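Local atomic coordinates of hypothetical protein (PDB entry 4QRK), a protein that is of unknown function but, as a putative cell adhesion protein with a right-handed beta-helix fold, may take part in contacts at the cell surface. Residues Leu27-Gly32 / Ile105-Gly110; Glu113-Leu118 / Lys134-Ile139; Glu125-Met130 / Lys148-Gly153; Lys169-Lys174 / Glu205-Ala210. All coordinates share one frame; numbering follows the deposited sequence.

Contact 1. Residues Leu27-Gly32 / Ile105-Gly110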
# COMPACT_ATOMS: atom_id res chain seq x y z
N LEU A 27 3.34 -1.17 -9.98
CA LEU A 27 4.36 -0.73 -9.04
C LEU A 27 4.65 -1.88 -8.09
O LEU A 27 3.74 -2.50 -7.51
CB LEU A 27 3.88 0.50 -8.27
CG LEU A 27 4.78 1.08 -7.17
CD1 LEU A 27 6.05 1.55 -7.77
CD2 LEU A 27 4.10 2.23 -6.41
N ASN A 28 5.93 -2.21 -7.98
CA ASN A 28 6.34 -3.31 -7.13
C ASN A 28 7.41 -2.80 -6.19
O ASN A 28 8.46 -2.35 -6.63
CB ASN A 28 6.78 -4.51 -7.98
CG ASN A 28 7.25 -5.70 -7.12
OD1 ASN A 28 6.67 -5.99 -6.09
ND2 ASN A 28 8.31 -6.36 -7.55
N LEU A 29 7.11 -2.81 -4.90
CA LEU A 29 7.99 -2.22 -3.88
C LEU A 29 8.51 -3.30 -2.89
O LEU A 29 7.74 -4.08 -2.34
CB LEU A 29 7.28 -1.11 -3.12
CG LEU A 29 6.77 0.09 -3.92
CD1 LEU A 29 5.97 1.09 -3.09
CD2 LEU A 29 7.89 0.86 -4.58
N ASN A 30 9.82 -3.35 -2.72
CA ASN A 30 10.43 -4.27 -1.75
C ASN A 30 11.22 -3.48 -0.77
O ASN A 30 12.22 -2.89 -1.14
CB ASN A 30 11.36 -5.25 -2.43
CG ASN A 30 10.66 -6.02 -3.48
OD1 ASN A 30 9.77 -6.79 -3.17
ND2 ASN A 30 11.02 -5.79 -4.73
N PHE A 31 10.76 -3.45 0.48
CA PHE A 31 11.23 -2.46 1.42
C PHE A 31 11.55 -3.22 2.67
O PHE A 31 10.69 -3.88 3.22
CB PHE A 31 10.09 -1.49 1.64
CG PHE A 31 10.45 -0.29 2.49
CD1 PHE A 31 11.05 0.82 1.93
CD2 PHE A 31 10.12 -0.25 3.85
CE1 PHE A 31 11.35 1.94 2.69
CE2 PHE A 31 10.42 0.87 4.63
CZ PHE A 31 11.01 1.98 4.04
N GLY A 32 12.79 -3.16 3.12
CA GLY A 32 13.24 -3.94 4.25
C GLY A 32 12.84 -3.33 5.58
O GLY A 32 12.21 -4.00 6.39
N ILE A 105 -0.57 -2.03 -7.37
CA ILE A 105 0.53 -1.82 -6.42
C ILE A 105 0.74 -3.09 -5.64
O ILE A 105 -0.20 -3.65 -5.11
CB ILE A 105 0.25 -0.64 -5.43
CG1 ILE A 105 0.05 0.66 -6.20
CG2 ILE A 105 1.44 -0.43 -4.49
CD1 ILE A 105 -0.46 1.80 -5.33
N LYS A 106 1.98 -3.55 -5.60
CA LYS A 106 2.36 -4.66 -4.79
C LYS A 106 3.48 -4.22 -3.87
O LYS A 106 4.46 -3.62 -4.30
CB LYS A 106 2.79 -5.84 -5.66
CG LYS A 106 3.23 -7.01 -4.82
CD LYS A 106 3.83 -8.16 -5.63
CE LYS A 106 3.96 -9.41 -4.72
NZ LYS A 106 4.56 -9.10 -3.38
N LEU A 107 3.29 -4.49 -2.58
CA LEU A 107 4.24 -4.11 -1.54
C LEU A 107 4.64 -5.28 -0.65
O LEU A 107 3.79 -5.93 -0.06
CB LEU A 107 3.62 -3.04 -0.65
CG LEU A 107 2.87 -1.95 -1.40
CD1 LEU A 107 2.21 -1.01 -0.45
CD2 LEU A 107 3.85 -1.19 -2.21
N SER A 108 5.93 -5.49 -0.52
CA SER A 108 6.48 -6.39 0.48
C SER A 108 7.33 -5.55 1.42
O SER A 108 8.39 -5.04 1.03
CB SER A 108 7.33 -7.46 -0.20
OG SER A 108 7.84 -8.35 0.75
N LEU A 109 6.85 -5.41 2.64
CA LEU A 109 7.45 -4.58 3.67
C LEU A 109 7.90 -5.45 4.85
O LEU A 109 7.08 -6.13 5.46
CB LEU A 109 6.39 -3.59 4.13
CG LEU A 109 5.53 -3.00 3.00
CD1 LEU A 109 4.40 -2.17 3.57
CD2 LEU A 109 6.38 -2.18 2.07
N GLY A 110 9.18 -5.42 5.18
CA GLY A 110 9.72 -6.27 6.24
C GLY A 110 9.30 -5.75 7.61
O GLY A 110 8.51 -6.36 8.32
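I105 brings its CG2 methyl within 4.2 Å of L27 CD2 on the apolar face shared by the two strands, which run parallel and in step. K106 turns to the polar face; its backbone N-H goes to L27 O at 2.8 Å and its own carbonyl takes the N-H of L29, while its methylenes run alongside the N28 side chain; K106 CD is 3.6 Å from N28 OD1. L107 swings back to the apolar face. There its CD2 lies 3.2 Å from L29 CD1, tighter than normal van der Waals contact, but L107 is modelled in two conformers, so the squeeze is doubtful. The backbone of S108 bonds both ways, its N to L29 O and its O to F31 N; the amide of N30, beside it, turns to S75 instead. L109, in the conformer given, meets the stem of F31, with CD2 3.8 Å from F31 CB. G110 N then closes the row on F31 O at 2.9 Å. The pair belongs to one long sheet of the right-handed beta-helix: strand 69-75 flanks 27-32, strand 123-130 flanks 105-110, and across the interior W93 meets the F31 ring edge-to-face while F114 receives L107 and L109.

Contact 2. Residues Glu113-Leu118 / Lys134-Ile139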
# COMPACT_ATOMS: atom_id res chain seq x y z
N GLU A 113 6.79 1.31 9.08
CA GLU A 113 5.49 1.94 8.99
C GLU A 113 5.16 2.32 7.58
O GLU A 113 5.94 3.00 6.88
CB GLU A 113 5.44 3.17 9.88
CG GLU A 113 5.68 2.86 11.37
CD GLU A 113 5.78 4.12 12.20
OE1 GLU A 113 5.85 5.22 11.61
OE2 GLU A 113 5.81 4.02 13.45
N PHE A 114 4.02 1.81 7.13
CA PHE A 114 3.56 2.07 5.77
C PHE A 114 2.30 2.94 5.84
O PHE A 114 1.30 2.57 6.49
CB PHE A 114 3.25 0.77 5.06
CG PHE A 114 2.60 0.94 3.70
CD1 PHE A 114 3.09 1.86 2.79
CD2 PHE A 114 1.50 0.19 3.35
CE1 PHE A 114 2.49 2.03 1.54
CE2 PHE A 114 0.89 0.35 2.10
CZ PHE A 114 1.38 1.28 1.21
N LYS A 115 2.35 4.08 5.18
CA LYS A 115 1.22 5.01 5.13
C LYS A 115 0.96 5.38 3.69
O LYS A 115 1.88 5.73 2.92
CB LYS A 115 1.54 6.27 5.92
CG LYS A 115 1.76 6.09 7.41
CD LYS A 115 1.79 7.48 8.06
CE LYS A 115 2.43 7.53 9.44
NZ LYS A 115 2.30 6.26 10.21
N ALA A 116 -0.29 5.26 3.28
CA ALA A 116 -0.64 5.57 1.90
C ALA A 116 -2.02 6.18 1.74
O ALA A 116 -3.02 5.67 2.27
CB ALA A 116 -0.52 4.32 0.98
N ASP A 117 -2.05 7.26 0.99
CA ASP A 117 -3.28 7.84 0.53
C ASP A 117 -3.44 7.44 -0.89
O ASP A 117 -2.77 7.98 -1.77
CB ASP A 117 -3.27 9.35 0.60
CG ASP A 117 -4.59 9.96 0.09
OD1 ASP A 117 -5.59 9.23 -0.04
OD2 ASP A 117 -4.61 11.16 -0.24
N LEU A 118 -4.37 6.51 -1.14
CA LEU A 118 -4.63 6.05 -2.49
C LEU A 118 -6.02 6.46 -2.94
O LEU A 118 -6.53 5.97 -3.94
CB LEU A 118 -4.51 4.53 -2.58
CG LEU A 118 -3.18 3.90 -2.13
CD1 LEU A 118 -3.23 2.38 -2.10
CD2 LEU A 118 -1.95 4.41 -2.93
N LYS A 134 3.22 -1.34 11.02
CA LYS A 134 1.89 -0.77 10.88
C LYS A 134 1.61 -0.44 9.44
O LYS A 134 2.49 0.04 8.70
CB LYS A 134 1.76 0.56 11.61
CG LYS A 134 1.97 0.60 13.08
CD LYS A 134 1.56 2.02 13.59
CE LYS A 134 0.01 2.17 13.65
NZ LYS A 134 -0.49 3.59 13.66
N VAL A 135 0.35 -0.62 9.09
CA VAL A 135 -0.18 -0.24 7.80
C VAL A 135 -1.35 0.72 8.03
O VAL A 135 -2.26 0.41 8.80
CB VAL A 135 -0.72 -1.45 7.04
CG1 VAL A 135 -1.44 -1.02 5.77
CG2 VAL A 135 0.38 -2.41 6.71
N ASP A 136 -1.32 1.88 7.38
CA ASP A 136 -2.47 2.84 7.42
C ASP A 136 -2.75 3.28 6.01
O ASP A 136 -1.89 3.90 5.36
CB ASP A 136 -2.16 4.09 8.27
CG ASP A 136 -2.00 3.79 9.75
OD1 ASP A 136 -0.89 3.40 10.18
OD2 ASP A 136 -2.99 3.98 10.50
N LEU A 137 -3.94 2.94 5.51
CA LEU A 137 -4.27 3.10 4.11
C LEU A 137 -5.58 3.78 3.93
O LEU A 137 -6.60 3.35 4.53
CB LEU A 137 -4.43 1.74 3.44
CG LEU A 137 -3.28 0.82 3.14
CD1 LEU A 137 -3.85 -0.49 2.64
CD2 LEU A 137 -2.44 1.50 2.09
N ASP A 138 -5.57 4.83 3.12
CA ASP A 138 -6.78 5.50 2.73
C ASP A 138 -7.08 5.01 1.33
O ASP A 138 -6.41 5.35 0.37
CB ASP A 138 -6.64 7.01 2.76
CG ASP A 138 -7.96 7.72 2.51
OD1 ASP A 138 -8.85 7.13 1.83
OD2 ASP A 138 -8.11 8.86 3.01
N ILE A 139 -8.09 4.18 1.24
CA ILE A 139 -8.58 3.74 -0.07
C ILE A 139 -10.05 4.10 -0.16
O ILE A 139 -10.88 3.29 -0.53
CB ILE A 139 -8.35 2.25 -0.32
CG1 ILE A 139 -8.73 1.44 0.89
CG2 ILE A 139 -6.89 1.96 -0.55
CD1 ILE A 139 -8.86 -0.07 0.58
O HOH W 1 1.50 3.37 9.46
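F114 reaches along the inner face of strand 134-138, and its atoms meet that strand one after another. CB sits 3.8 Å from K134 O, the carbonyl that also accepts the F114 backbone N-H. CG is anti to the backbone N (chi1 173°), which lays the ring forward along the strand, toward V135 and L137. From there CD2 comes within 4.0 Å of V135 CG1, and further out CE2 packs at 3.5 Å against L137 CD2. CZ, the tip, still touches that same methyl, so one leucine branch serves the outer end of the ring. Both aliphatic groups approach the ring at a slant. L137 CD2 also touches A116 CB, at 3.6 Å, the alanine and the ring lying on neighbouring sides of the methyl. This inward row of apolar side chains, repeated in register from strand to strand, is the core of a right-handed beta-helix, whose coils here are joined by five parallel-strand backbone hydrogen bonds from F114 N to L118 N. On the outward face the chemistry is charged. A water takes a hydrogen bond from K115 NZ and gives one to F114 O, each at 3.1 Å; its distance to D136 OD1 is so short that the third bond should be read with caution. D136 OD1 also has K134 NZ as a salt-bridge partner in its own strand. Farther along, the carboxylates of D117 and D138 lie side by side, their planes 38° apart. Each has a serine hydroxyl close by in sequence, S119 for D117 and S140 for D138, and K220 forms a salt bridge with D138, which would offset the like charges.

Contact 3. Residues Glu125-Met130 / Lys148-Gly153. With CA (calcium ion), chain B.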
# COMPACT_ATOMS: atom_id res chain seq x y z
N GLU A 125 -5.64 -2.67 -8.17
CA GLU A 125 -5.33 -3.75 -7.26
C GLU A 125 -4.24 -3.32 -6.34
O GLU A 125 -3.35 -2.57 -6.74
CB GLU A 125 -4.96 -5.03 -8.02
CG GLU A 125 -4.68 -6.20 -7.08
CD GLU A 125 -4.72 -7.56 -7.79
OE1 GLU A 125 -5.00 -7.57 -9.01
OE2 GLU A 125 -4.47 -8.59 -7.12
N LEU A 126 -4.34 -3.78 -5.09
CA LEU A 126 -3.33 -3.52 -4.08
C LEU A 126 -3.09 -4.80 -3.32
O LEU A 126 -4.04 -5.44 -2.88
CB LEU A 126 -3.81 -2.49 -3.09
CG LEU A 126 -2.88 -2.19 -1.92
CD1 LEU A 126 -1.60 -1.51 -2.38
CD2 LEU A 126 -3.61 -1.31 -0.88
N ASN A 127 -1.82 -5.20 -3.25
CA ASN A 127 -1.38 -6.32 -2.45
C ASN A 127 -0.28 -5.86 -1.52
O ASN A 127 0.75 -5.33 -1.97
CB ASN A 127 -0.83 -7.45 -3.34
CG ASN A 127 -1.94 -8.19 -4.04
OD1 ASN A 127 -2.59 -9.04 -3.44
ND2 ASN A 127 -2.21 -7.82 -5.28
N VAL A 128 -0.49 -6.05 -0.22
CA VAL A 128 0.48 -5.62 0.78
C VAL A 128 0.83 -6.78 1.67
O VAL A 128 -0.07 -7.41 2.21
CB VAL A 128 -0.14 -4.53 1.70
CG1 VAL A 128 0.79 -4.14 2.80
CG2 VAL A 128 -0.47 -3.30 0.89
N GLY A 129 2.12 -7.08 1.81
CA GLY A 129 2.58 -7.91 2.91
C GLY A 129 3.44 -7.11 3.89
O GLY A 129 4.33 -6.38 3.47
N MSE A 130 3.21 -7.30 5.19
CA MSE A 130 4.00 -6.63 6.22
C MSE A 130 4.42 -7.67 7.25
O MSE A 130 3.65 -8.56 7.62
CB MSE A 130 3.22 -5.46 6.83
CG MSE A 130 3.74 -4.85 8.15
SE MSE A 130 5.42 -3.84 8.05
CE MSE A 130 4.83 -2.32 7.02
N LYS A 148 -9.52 -4.68 -6.04
CA LYS A 148 -9.17 -5.83 -5.23
C LYS A 148 -8.06 -5.40 -4.28
O LYS A 148 -7.06 -4.87 -4.72
CB LYS A 148 -8.69 -6.95 -6.17
CG LYS A 148 -8.62 -8.31 -5.56
CD LYS A 148 -9.54 -9.29 -6.28
CE LYS A 148 -9.76 -10.59 -5.49
NZ LYS A 148 -10.65 -10.43 -4.28
N VAL A 149 -8.26 -5.59 -2.99
CA VAL A 149 -7.26 -5.26 -1.99
C VAL A 149 -6.96 -6.46 -1.11
O VAL A 149 -7.86 -7.03 -0.51
CB VAL A 149 -7.71 -4.09 -1.10
CG1 VAL A 149 -6.69 -3.80 -0.01
CG2 VAL A 149 -7.94 -2.86 -1.95
N ASN A 150 -5.69 -6.83 -1.04
CA ASN A 150 -5.25 -7.93 -0.17
C ASN A 150 -4.17 -7.44 0.78
O ASN A 150 -3.14 -6.93 0.34
CB ASN A 150 -4.72 -9.11 -1.00
CG ASN A 150 -5.75 -9.60 -2.05
OD1 ASN A 150 -6.79 -10.14 -1.68
ND2 ASN A 150 -5.47 -9.37 -3.34
N ILE A 151 -4.41 -7.59 2.09
CA ILE A 151 -3.43 -7.13 3.09
C ILE A 151 -3.09 -8.26 4.05
O ILE A 151 -3.97 -8.88 4.63
CB ILE A 151 -3.97 -5.92 3.90
CG1 ILE A 151 -4.29 -4.74 2.97
CG2 ILE A 151 -2.95 -5.46 4.88
CD1 ILE A 151 -5.19 -3.72 3.56
N GLU A 152 -1.82 -8.54 4.21
CA GLU A 152 -1.41 -9.61 5.09
C GLU A 152 -0.25 -9.13 5.98
O GLU A 152 0.79 -8.70 5.49
CB GLU A 152 -1.04 -10.83 4.23
CG GLU A 152 -0.69 -12.05 5.05
CD GLU A 152 -0.36 -13.25 4.20
OE1 GLU A 152 -0.15 -13.08 2.96
OE2 GLU A 152 -0.31 -14.37 4.78
N GLY A 153 -0.47 -9.19 7.30
CA GLY A 153 0.46 -8.69 8.28
C GLY A 153 0.84 -9.80 9.25
O GLY A 153 0.05 -10.69 9.53
CA CA B . 0.34 -15.70 2.29
O HOH W 2 1.92 -17.65 1.87
O HOH W 3 -1.28 -15.77 0.59
O HOH W 4 -2.32 -15.77 2.97
O HOH W 5 0.07 -17.48 4.15
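N127 and N150 set their amides side by side on the outer face of the sheet, pointing the same way with planes only 22° apart. The N150 ND2 group gives a hydrogen bond to N127 OD1 at 2.9 Å, arriving from above the N127 carbonyl plane, 35° out of it, and bent to 144° at the hydrogen. At the amide edge of N127 the geometry is cleaner: ND2 points in its own plane to E125 OE2, 3.0 Å away, though it meets that carboxylate from above. Both asparagines have CG anti to the carbonyl carbon, which lines up their amides. Such stacks of like polar residues at equivalent positions of successive coils are a familiar feature of parallel beta-helices, and N207 packs against N150 on the next strand, at the equivalent position. The relay N150 to N127 to E125 uses both polar ends of the N127 amide and fixes its rotation.

Toward the interior the side chains are aliphatic. L126 CD2 lies 4.1 Å from V149 CG1, and V128 CB faces I151 CG1 a little farther apart; L137 from the opposite sheet fills in against L126 and I151. Backbone bonds run the full length of the pair, from L126 N on K148 O to M130 N on E152 O, where M130 is a selenomethionine. E152, extended and pointing outward beside the glycine G129, leaves the sheet to hold a calcium ion. Four waters and one further atom from elsewhere in the structure also bind the metal, and the E152 carboxylate grips it with both oxygens, OE1 at 2.7 Å and OE2 at 2.9 Å from the calcium.

Contact 4. Residues Lys169-Lys174 / Glu205-Ala210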
# COMPACT_ATOMS: atom_id res chain seq x y z
N LYS A 169 -16.83 -4.85 0.56
CA LYS A 169 -16.91 -6.06 1.35
C LYS A 169 -15.53 -6.42 1.82
O LYS A 169 -14.61 -6.47 1.01
CB LYS A 169 -17.51 -7.20 0.51
CG LYS A 169 -17.67 -8.53 1.22
CD LYS A 169 -18.45 -9.45 0.30
CE LYS A 169 -18.75 -10.82 0.86
NZ LYS A 169 -19.79 -11.50 0.00
N ILE A 170 -15.40 -6.67 3.12
CA ILE A 170 -14.11 -6.94 3.76
C ILE A 170 -14.17 -8.27 4.47
O ILE A 170 -15.04 -8.50 5.32
CB ILE A 170 -13.75 -5.92 4.85
CG1 ILE A 170 -13.80 -4.50 4.30
CG2 ILE A 170 -12.32 -6.20 5.44
CD1 ILE A 170 -14.94 -3.73 4.82
N LYS A 171 -13.27 -9.17 4.11
CA LYS A 171 -13.05 -10.37 4.92
C LYS A 171 -11.86 -10.07 5.82
O LYS A 171 -10.76 -9.84 5.34
CB LYS A 171 -12.82 -11.60 4.04
CG LYS A 171 -12.56 -12.89 4.82
CD LYS A 171 -12.48 -14.10 3.88
CE LYS A 171 -12.53 -15.42 4.64
NZ LYS A 171 -12.89 -16.59 3.77
N ALA A 172 -12.10 -10.04 7.13
CA ALA A 172 -11.04 -9.66 8.07
C ALA A 172 -10.81 -10.79 9.05
O ALA A 172 -11.71 -11.16 9.83
CB ALA A 172 -11.37 -8.39 8.81
N GLU A 173 -9.59 -11.33 8.98
CA GLU A 173 -9.15 -12.46 9.79
C GLU A 173 -7.93 -12.12 10.64
O GLU A 173 -6.92 -11.58 10.15
CB GLU A 173 -8.83 -13.63 8.88
CG GLU A 173 -10.09 -14.29 8.37
CD GLU A 173 -9.86 -15.15 7.16
OE1 GLU A 173 -8.96 -14.82 6.35
OE2 GLU A 173 -10.61 -16.14 7.01
N LYS A 174 -8.01 -12.42 11.93
CA LYS A 174 -6.84 -12.25 12.81
C LYS A 174 -6.58 -13.51 13.59
O LYS A 174 -7.50 -14.32 13.80
CB LYS A 174 -6.97 -11.02 13.75
CG LYS A 174 -8.34 -10.76 14.43
CD LYS A 174 -8.91 -11.97 15.09
CE LYS A 174 -10.09 -11.67 16.00
NZ LYS A 174 -9.95 -12.60 17.19
N GLU A 205 -13.30 -5.22 -2.99
CA GLU A 205 -13.28 -6.49 -2.28
C GLU A 205 -11.99 -6.45 -1.50
O GLU A 205 -10.92 -6.30 -2.09
CB GLU A 205 -13.25 -7.69 -3.24
CG GLU A 205 -14.54 -7.84 -4.13
CD GLU A 205 -15.72 -8.45 -3.42
OE1 GLU A 205 -15.57 -8.96 -2.28
OE2 GLU A 205 -16.83 -8.42 -4.02
N VAL A 206 -12.07 -6.57 -0.18
CA VAL A 206 -10.89 -6.44 0.66
C VAL A 206 -10.70 -7.69 1.50
O VAL A 206 -11.61 -8.13 2.19
CB VAL A 206 -11.02 -5.20 1.59
CG1 VAL A 206 -9.75 -4.98 2.35
CG2 VAL A 206 -11.31 -3.94 0.79
N ASN A 207 -9.53 -8.30 1.39
CA ASN A 207 -9.12 -9.35 2.29
C ASN A 207 -8.00 -8.84 3.19
O ASN A 207 -7.00 -8.34 2.69
CB ASN A 207 -8.71 -10.58 1.48
CG ASN A 207 -9.90 -11.23 0.79
OD1 ASN A 207 -10.29 -10.86 -0.31
ND2 ASN A 207 -10.49 -12.20 1.47
N ILE A 208 -8.18 -8.93 4.51
CA ILE A 208 -7.16 -8.47 5.47
C ILE A 208 -6.89 -9.58 6.45
O ILE A 208 -7.83 -10.15 7.01
CB ILE A 208 -7.60 -7.26 6.32
CG1 ILE A 208 -8.14 -6.13 5.45
CG2 ILE A 208 -6.37 -6.70 7.12
CD1 ILE A 208 -8.65 -4.93 6.23
N GLU A 209 -5.62 -9.91 6.62
CA GLU A 209 -5.22 -10.96 7.55
C GLU A 209 -4.17 -10.36 8.45
O GLU A 209 -3.25 -9.67 7.99
CB GLU A 209 -4.59 -12.15 6.82
CG GLU A 209 -5.50 -12.90 5.85
CD GLU A 209 -4.77 -14.05 5.15
OE1 GLU A 209 -3.89 -13.79 4.30
OE2 GLU A 209 -5.06 -15.22 5.45
N ALA A 210 -4.29 -10.61 9.74
CA ALA A 210 -3.28 -10.17 10.69
C ALA A 210 -2.96 -11.33 11.60
O ALA A 210 -3.84 -11.96 12.14
CB ALA A 210 -3.78 -8.98 11.50
O HOH W 6 -14.00 -9.54 0.21
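K171 and N207 cross at a slant on the outer face: in the conformer given, one of two modelled for N207, its ND2 sits 3.5 Å from K171 CB and 3.7 Å from K171 CD, alongside the methylenes of the extended lysine chain. On the same face K169 and E205 lie side by side. Bent at chi2 (-78°), the glutamate leans across toward the neighbouring strand, bringing OE1 3.8 Å from K169 CB, while OE2 turns to the hydroxyl of Y197. The lysine runs on, leaving K169 NZ 5.4 Å from E205 OE1, too far for a salt bridge. At the far end E173 and E209 point the same way, with carboxylate planes 35° apart and E173 OE1 4.0 Å from E209 OE2; K171 makes a long salt bridge to E173, which may ease this repulsion. Inside, I170 straddles two neighbours: CG1 packs on V206 CB at 3.9 Å and CG2 on I208 CD1 at 4.0 Å. Five backbone hydrogen bonds tie the parallel strands together, from V206 N on K169 O to A210 N on E173 O. Strand 147-153 flanks 205-210, the antiparallel strand 191-193 flanks 169-174, and strands 215-219 and 157-162 of the facing sheet close over the apolar side.

How the contacts relate
Contacts 1, 3 and 4 follow one another across a single sheet of the beta-helix, while contact 2 lies in the facing sheet. Contacts 1 and 3 are adjacent through strands 103-110 and 123-130, and contacts 3 and 4 through 147-153 and 203-210. Contact 2 closes over both contacts 1 and 3, with L118 on I105 and I139 on V149. Every pair thus has an apolar side in the shared core and a polar one at the surface. Outside, the chemistry differs: contact 1 sets asparagines beside a lysine and a serine, contact 2 is charged, with a bridging water, contact 3 has amides and calcium, and contact 4, farthest from the chain centre, sets lysines beside E205 and N207 and brings E173 and E209 together.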